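Local coordinates for Alpha/beta hydrolase (PDB 4R1D), which binds calcium and is probably a lipase effector of the H2 type VI secretion system, held in check by its partner protein Tli4, at residues A[330-335]-A[499-504]; A[338-343]-A[440-445]. All blocks are in the same frame, centred on the assembly; numbering follows the deposited sequence.

Both interactions are buried, and neither is a surface contact. Interaction 1, about 14 Å from interaction 2 between centres, lies nearer the middle of the chain and joins an irregular loop to the start of a helix through charges, waters and a few van der Waals touches. Interaction 2 lies farther out and is regular: two parallel strands share backbone hydrogen bonds, with apolar side chains on both faces. Since 330-335 lies just before 338-343, one run of chain supplies a segment to each. Two salt bridges cross between them: Arg333 NH2 reaches Asp442 OD1 at 2.8 Å, and Arg441 NE reaches Asp503 OD2 at 2.8 Å, so an aspartate of each interaction meets an arginine of the other.

Interaction 1 of 2, residues A[330-335]-A[499-504]; sequences AEYREG and TVPTDS
Arg333 and Asp503 bring a loop of this alpha/beta hydrolase against the first turn of helix 502-505, whose N-cap position is taken by Pro501. The ionic part is loose: Arg333 NE lies 3.7 Å from Asp503 OD2, a long salt bridge in which OD2 is displaced from the plane of the guanidinium, so the attraction is electrostatic, without a directed N-H bond. The two flat groups are tilted by 28°, and the arginine's extended chain runs across the carboxylate, with Arg333 CD 3.3 Å from Asp503 OD2. The stronger ionic partners lie elsewhere: Arg333 NH2 pairs with Asp442 and Asp490, while Asp503 OD2 takes Arg441 NE. The buried carboxylate thus lies near two arginines, Arg441 close and Arg333 farther off, which probably favour its charged form.

Between the two segments, hydrogen bonding runs through water. One molecule accepts from Tyr332 OH and Arg333 NH1, then donates to Asp503 OD2 at 2.8 Å. A second accepts from Arg333 N at 2.9 Å and donates to Asp503 O, tying backbone to backbone.

Van der Waals packing comes from Tyr332. With CG anti to the backbone N (chi1 178°), its ring is carried toward Ser504 and Pro501. Tyrosine fits here because ring atom CE1 packs on Ser504 CB while the hydroxyl reaches the shared water and Ser288 N. Ser504 OG itself turns to Gly286 and Thr285. The tyrosine and proline side chains cross at about a right angle, and Tyr332 OH stops 3.4 Å from Pro501 CG.

Interaction 2 of 2, residues A[338-343]-A[440-445]; sequences WLFLCD and WRDLIW
Trp338 O accepts Leu443 N at 2.9 Å, the first rung of a parallel strand pair inside a mixed four-stranded sheet. Phe340 uses both backbone groups on the neighbour: its N gives a nearly straight bond (174°) to Leu443 O at 2.8 Å, and its O receives Trp445 N. Cys342 N then donates to Trp445 O at 2.9 Å. Leu339 and Leu341 turn their backbones the other way, Leu339 joining Trp338 opposite Tyr359 in a classic beta bulge and Leu341 bonding to Leu349 and Arg357.

Buried polar side chains are satisfied from outside the pair. Asp442 OD1 meets Arg333 and OD2 accepts Leu483 N; Arg441 NE pairs with Asp503 OD2 and NH2 donates to Asp490 O; Trp445 NE1 bonds with Tyr291 OH.

Large apolar residues suit this buried sheet. Tyr291 and Ile369 lie on the face of Leu339 and Leu443, where Leu339 CD1 is 3.8 Å from Leu443 CD1 and Leu341 CD1 lies alongside the Trp445 indole. On the other, Cys342 SG packs on Ile444 CG2, with Leu483 and Val479 beyond. Phe340 CG sits beside its backbone N (chi1 -54°), bringing the ring to Asp442, nearly perpendicular (89°) to the carboxylate, with Phe340 CE2 3.5 Å from Asp442 OD1.

Interaction 1 of 2, residues A[330-335]-A[499-504]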
loop_
_atom_site.group_PDB
_atom_site.type_symbol
_atom_site.label_atom_id
_atom_site.label_comp_id
_atom_site.label_asym_id
_atom_site.label_seq_id
_atom_site.Cartn_x
_atom_site.Cartn_y
_atom_site.Cartn_z
ATOM N N ALA A 330 -18.054 12.000 -5.139
ATOM C CA ALA A 330 -19.016 12.977 -5.667
ATOM C C ALA A 330 -19.560 13.888 -4.566
ATOM O O ALA A 330 -20.006 15.000 -4.839
ATOM C CB ALA A 330 -20.183 12.263 -6.378
ATOM N N GLU A 331 -19.538 13.400 -3.329
ATOM C CA GLU A 331 -20.099 14.121 -2.180
ATOM C C GLU A 331 -19.082 15.013 -1.468
ATOM O O GLU A 331 -19.422 15.800 -0.584
ATOM C CB GLU A 331 -20.686 13.126 -1.176
ATOM C CG GLU A 331 -21.930 12.386 -1.657
ATOM C CD GLU A 331 -21.612 11.242 -2.609
ATOM O OE1 GLU A 331 -20.544 10.602 -2.462
ATOM O OE2 GLU A 331 -22.440 10.976 -3.509
ATOM N N TYR A 332 -17.823 14.858 -1.838
ATOM C CA TYR A 332 -16.733 15.639 -1.262
ATOM C C TYR A 332 -17.042 17.124 -1.390
ATOM O O TYR A 332 -17.450 17.571 -2.454
ATOM C CB TYR A 332 -15.490 15.308 -2.080
ATOM C CG TYR A 332 -14.203 16.006 -1.734
ATOM C CD1 TYR A 332 -13.353 15.492 -0.765
ATOM C CD2 TYR A 332 -13.789 17.130 -2.441
ATOM C CE1 TYR A 332 -12.143 16.100 -0.495
ATOM C CE2 TYR A 332 -12.585 17.741 -2.179
ATOM C CZ TYR A 332 -11.764 17.222 -1.196
ATOM O OH TYR A 332 -10.560 17.818 -0.919
ATOM N N ARG A 333 -16.861 17.883 -0.311
ATOM C CA ARG A 333 -17.062 19.335 -0.364
ATOM C C ARG A 333 -18.512 19.647 -0.757
ATOM O O ARG A 333 -18.793 20.650 -1.422
ATOM C CB ARG A 333 -16.064 19.953 -1.352
ATOM C CG ARG A 333 -15.794 21.447 -1.173
ATOM C CD ARG A 333 -14.497 21.830 -1.868
ATOM N NE ARG A 333 -14.265 23.269 -1.875
ATOM C CZ ARG A 333 -13.114 23.838 -2.206
ATOM N NH1 ARG A 333 -12.051 23.089 -2.528
ATOM N NH2 ARG A 333 -13.019 25.160 -2.202
ATOM N N GLU A 334 -19.423 18.776 -0.331
ATOM C CA GLU A 334 -20.847 18.915 -0.617
ATOM C C GLU A 334 -21.102 19.122 -2.116
ATOM O O GLU A 334 -22.016 19.850 -2.509
ATOM C CB GLU A 334 -21.453 20.067 0.211
ATOM C CG GLU A 334 -21.361 19.876 1.741
ATOM C CD GLU A 334 -21.720 21.133 2.536
ATOM O OE1 GLU A 334 -21.238 22.233 2.181
ATOM O OE2 GLU A 334 -22.477 21.026 3.530
ATOM N N GLY A 335 -20.286 18.478 -2.946
ATOM C CA GLY A 335 -20.453 18.525 -4.389
ATOM C C GLY A 335 -19.843 19.739 -5.074
ATOM O O GLY A 335 -19.900 19.858 -6.302
ATOM N N THR A 499 -2.819 16.509 4.694
ATOM C CA THR A 499 -3.227 15.453 3.771
ATOM C C THR A 499 -4.733 15.397 3.543
ATOM O O THR A 499 -5.176 15.129 2.429
ATOM C CB THR A 499 -2.732 14.078 4.240
ATOM O OG1 THR A 499 -1.328 13.988 4.001
ATOM C CG2 THR A 499 -3.443 12.962 3.471
ATOM N N VAL A 500 -5.508 15.651 4.597
ATOM C CA VAL A 500 -6.968 15.641 4.515
ATOM C C VAL A 500 -7.514 17.067 4.684
ATOM O O VAL A 500 -7.416 17.640 5.758
ATOM C CB VAL A 500 -7.564 14.725 5.609
ATOM C CG1 VAL A 500 -9.107 14.753 5.610
ATOM C CG2 VAL A 500 -7.050 13.281 5.423
ATOM N N PRO A 501 -8.079 17.640 3.613
ATOM C CA PRO A 501 -8.680 18.978 3.761
ATOM C C PRO A 501 -9.833 18.907 4.741
ATOM O O PRO A 501 -10.495 17.882 4.844
ATOM C CB PRO A 501 -9.214 19.278 2.361
ATOM C CG PRO A 501 -8.294 18.499 1.454
ATOM C CD PRO A 501 -8.019 17.211 2.205
ATOM N N THR A 502 -10.082 19.994 5.455
ATOM C CA THR A 502 -11.201 20.036 6.374
ATOM C C THR A 502 -12.519 19.623 5.681
ATOM O O THR A 502 -13.380 18.998 6.299
ATOM C CB THR A 502 -11.298 21.441 7.020
ATOM O OG1 THR A 502 -10.022 21.781 7.586
ATOM C CG2 THR A 502 -12.349 21.466 8.118
ATOM N N ASP A 503 -12.666 19.966 4.397
ATOM C CA ASP A 503 -13.815 19.529 3.599
ATOM C C ASP A 503 -14.192 18.086 3.920
ATOM O O ASP A 503 -15.351 17.762 4.143
ATOM C CB ASP A 503 -13.483 19.577 2.097
ATOM C CG ASP A 503 -13.396 20.987 1.552
ATOM O OD1 ASP A 503 -14.221 21.827 1.962
ATOM O OD2 ASP A 503 -12.508 21.244 0.704
ATOM N N SER A 504 -13.179 17.228 3.917
ATOM C CA SER A 504 -13.343 15.780 4.063
ATOM C C SER A 504 -13.292 15.382 5.545
ATOM O O SER A 504 -14.055 14.533 6.003
ATOM C CB SER A 504 -12.232 15.078 3.253
ATOM O OG SER A 504 -12.236 13.655 3.422
HETATM O O HOH W 1 -10.957 20.289 -1.385
HETATM O O HOH W 2 -16.669 16.326 2.132
#

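Interaction 2 of 2, residues A[338-343]-A[440-445]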
loop_
_atom_site.group_PDB
_atom_site.type_symbol
_atom_site.label_atom_id
_atom_site.label_comp_id
_atom_site.label_asym_id
_atom_site.label_seq_id
_atom_site.Cartn_x
_atom_site.Cartn_y
_atom_site.Cartn_z
ATOM N N TRP A 338 -13.251 21.779 -6.540
ATOM C CA TRP A 338 -11.998 21.889 -5.809
ATOM C C TRP A 338 -10.808 22.053 -6.742
ATOM O O TRP A 338 -9.695 22.278 -6.303
ATOM C CB TRP A 338 -11.807 20.668 -4.906
ATOM C CG TRP A 338 -11.965 19.330 -5.588
ATOM C CD1 TRP A 338 -13.097 18.567 -5.639
ATOM C CD2 TRP A 338 -10.953 18.588 -6.281
ATOM N NE1 TRP A 338 -12.851 17.398 -6.320
ATOM C CE2 TRP A 338 -11.546 17.393 -6.733
ATOM C CE3 TRP A 338 -9.605 18.825 -6.569
ATOM C CZ2 TRP A 338 -10.833 16.425 -7.455
ATOM C CZ3 TRP A 338 -8.900 17.865 -7.293
ATOM C CH2 TRP A 338 -9.521 16.683 -7.722
ATOM N N LEU A 339 -11.045 21.945 -8.046
ATOM C CA LEU A 339 -9.965 22.055 -9.008
ATOM C C LEU A 339 -10.252 23.278 -9.843
ATOM O O LEU A 339 -11.232 23.301 -10.585
ATOM C CB LEU A 339 -9.916 20.822 -9.912
ATOM C CG LEU A 339 -8.911 20.870 -11.072
ATOM C CD1 LEU A 339 -7.473 20.954 -10.575
ATOM C CD2 LEU A 339 -9.066 19.664 -12.001
ATOM N N PHE A 340 -9.406 24.288 -9.710
ATOM C CA PHE A 340 -9.684 25.598 -10.296
ATOM C C PHE A 340 -8.656 26.005 -11.338
ATOM O O PHE A 340 -7.452 25.970 -11.091
ATOM C CB PHE A 340 -9.735 26.667 -9.199
ATOM C CG PHE A 340 -10.687 26.351 -8.085
ATOM C CD1 PHE A 340 -12.036 26.647 -8.201
ATOM C CD2 PHE A 340 -10.233 25.748 -6.921
ATOM C CE1 PHE A 340 -12.915 26.365 -7.177
ATOM C CE2 PHE A 340 -11.100 25.458 -5.890
ATOM C CZ PHE A 340 -12.453 25.769 -6.011
ATOM N N LEU A 341 -9.139 26.421 -12.506
ATOM C CA LEU A 341 -8.278 26.944 -13.545
ATOM C C LEU A 341 -8.422 28.463 -13.537
ATOM O O LEU A 341 -9.492 28.981 -13.850
ATOM C CB LEU A 341 -8.699 26.382 -14.903
ATOM C CG LEU A 341 -8.148 25.021 -15.359
ATOM C CD1 LEU A 341 -7.934 24.021 -14.222
ATOM C CD2 LEU A 341 -9.019 24.426 -16.458
ATOM N N CYS A 342 -7.353 29.166 -13.167
ATOM C CA CYS A 342 -7.409 30.614 -12.941
ATOM C C CYS A 342 -6.426 31.356 -13.830
ATOM O O CYS A 342 -5.452 30.776 -14.317
ATOM C CB CYS A 342 -7.072 30.938 -11.484
ATOM S SG CYS A 342 -8.160 30.173 -10.266
ATOM N N ASP A 343 -6.672 32.650 -14.028
ATOM C CA ASP A 343 -5.746 33.480 -14.781
ATOM C C ASP A 343 -4.670 34.063 -13.858
ATOM O O ASP A 343 -4.662 33.793 -12.651
ATOM C CB ASP A 343 -6.489 34.588 -15.547
ATOM C CG ASP A 343 -7.202 35.580 -14.630
ATOM O OD1 ASP A 343 -6.806 35.743 -13.456
ATOM O OD2 ASP A 343 -8.165 36.225 -15.099
ATOM N N TRP A 440 -3.457 21.363 0.054
ATOM C CA TRP A 440 -3.899 21.352 -1.345
ATOM C C TRP A 440 -5.418 21.382 -1.461
ATOM O O TRP A 440 -6.001 20.815 -2.394
ATOM C CB TRP A 440 -3.306 20.140 -2.088
ATOM C CG TRP A 440 -1.823 20.211 -2.086
ATOM C CD1 TRP A 440 -0.962 19.449 -1.354
ATOM C CD2 TRP A 440 -1.019 21.151 -2.806
ATOM N NE1 TRP A 440 0.337 19.844 -1.590
ATOM C CE2 TRP A 440 0.327 20.888 -2.481
ATOM C CE3 TRP A 440 -1.306 22.184 -3.705
ATOM C CZ2 TRP A 440 1.380 21.621 -3.017
ATOM C CZ3 TRP A 440 -0.263 22.911 -4.239
ATOM C CH2 TRP A 440 1.067 22.631 -3.893
ATOM N N ARG A 441 -6.053 22.076 -0.524
ATOM C CA ARG A 441 -7.506 22.065 -0.433
ATOM C C ARG A 441 -8.142 22.703 -1.672
ATOM O O ARG A 441 -9.139 22.207 -2.191
ATOM C CB ARG A 441 -7.952 22.764 0.848
ATOM C CG ARG A 441 -9.448 22.697 1.091
ATOM C CD ARG A 441 -10.173 23.963 0.578
ATOM N NE ARG A 441 -11.601 23.839 0.812
ATOM C CZ ARG A 441 -12.424 24.843 1.112
ATOM N NH1 ARG A 441 -11.973 26.088 1.221
ATOM N NH2 ARG A 441 -13.702 24.583 1.319
ATOM N N ASP A 442 -7.575 23.816 -2.125
ATOM C CA ASP A 442 -7.926 24.356 -3.432
ATOM C C ASP A 442 -6.797 24.005 -4.359
ATOM O O ASP A 442 -5.660 24.429 -4.147
ATOM C CB ASP A 442 -8.091 25.881 -3.397
ATOM C CG ASP A 442 -9.287 26.316 -2.584
ATOM O OD1 ASP A 442 -10.255 25.537 -2.493
ATOM O OD2 ASP A 442 -9.270 27.438 -2.036
ATOM N N LEU A 443 -7.096 23.207 -5.375
ATOM C CA LEU A 443 -6.082 22.780 -6.303
ATOM C C LEU A 443 -6.172 23.764 -7.457
ATOM O O LEU A 443 -7.142 23.749 -8.208
ATOM C CB LEU A 443 -6.366 21.357 -6.772
ATOM C CG LEU A 443 -5.187 20.546 -7.314
ATOM C CD1 LEU A 443 -4.438 21.336 -8.375
ATOM C CD2 LEU A 443 -4.259 20.166 -6.184
ATOM N N ILE A 444 -5.165 24.619 -7.584
ATOM C CA ILE A 444 -5.227 25.728 -8.536
ATOM C C ILE A 444 -4.156 25.664 -9.614
ATOM O O ILE A 444 -2.969 25.603 -9.320
ATOM C CB ILE A 444 -5.072 27.077 -7.814
ATOM C CG1 ILE A 444 -6.169 27.253 -6.760
ATOM C CG2 ILE A 444 -5.083 28.227 -8.827
ATOM C CD1 ILE A 444 -5.746 28.181 -5.604
ATOM N N TRP A 445 -4.592 25.681 -10.872
ATOM C CA TRP A 445 -3.687 25.840 -11.996
ATOM C C TRP A 445 -3.804 27.302 -12.380
ATOM O O TRP A 445 -4.872 27.745 -12.804
ATOM C CB TRP A 445 -4.161 25.022 -13.190
ATOM C CG TRP A 445 -3.827 23.556 -13.187
ATOM C CD1 TRP A 445 -4.684 22.517 -12.926
ATOM C CD2 TRP A 445 -2.572 22.963 -13.528
ATOM N NE1 TRP A 445 -4.029 21.316 -13.069
ATOM C CE2 TRP A 445 -2.732 21.563 -13.436
ATOM C CE3 TRP A 445 -1.326 23.476 -13.900
ATOM C CZ2 TRP A 445 -1.691 20.673 -13.696
ATOM C CZ3 TRP A 445 -0.294 22.591 -14.159
ATOM C CH2 TRP A 445 -0.480 21.204 -14.044
#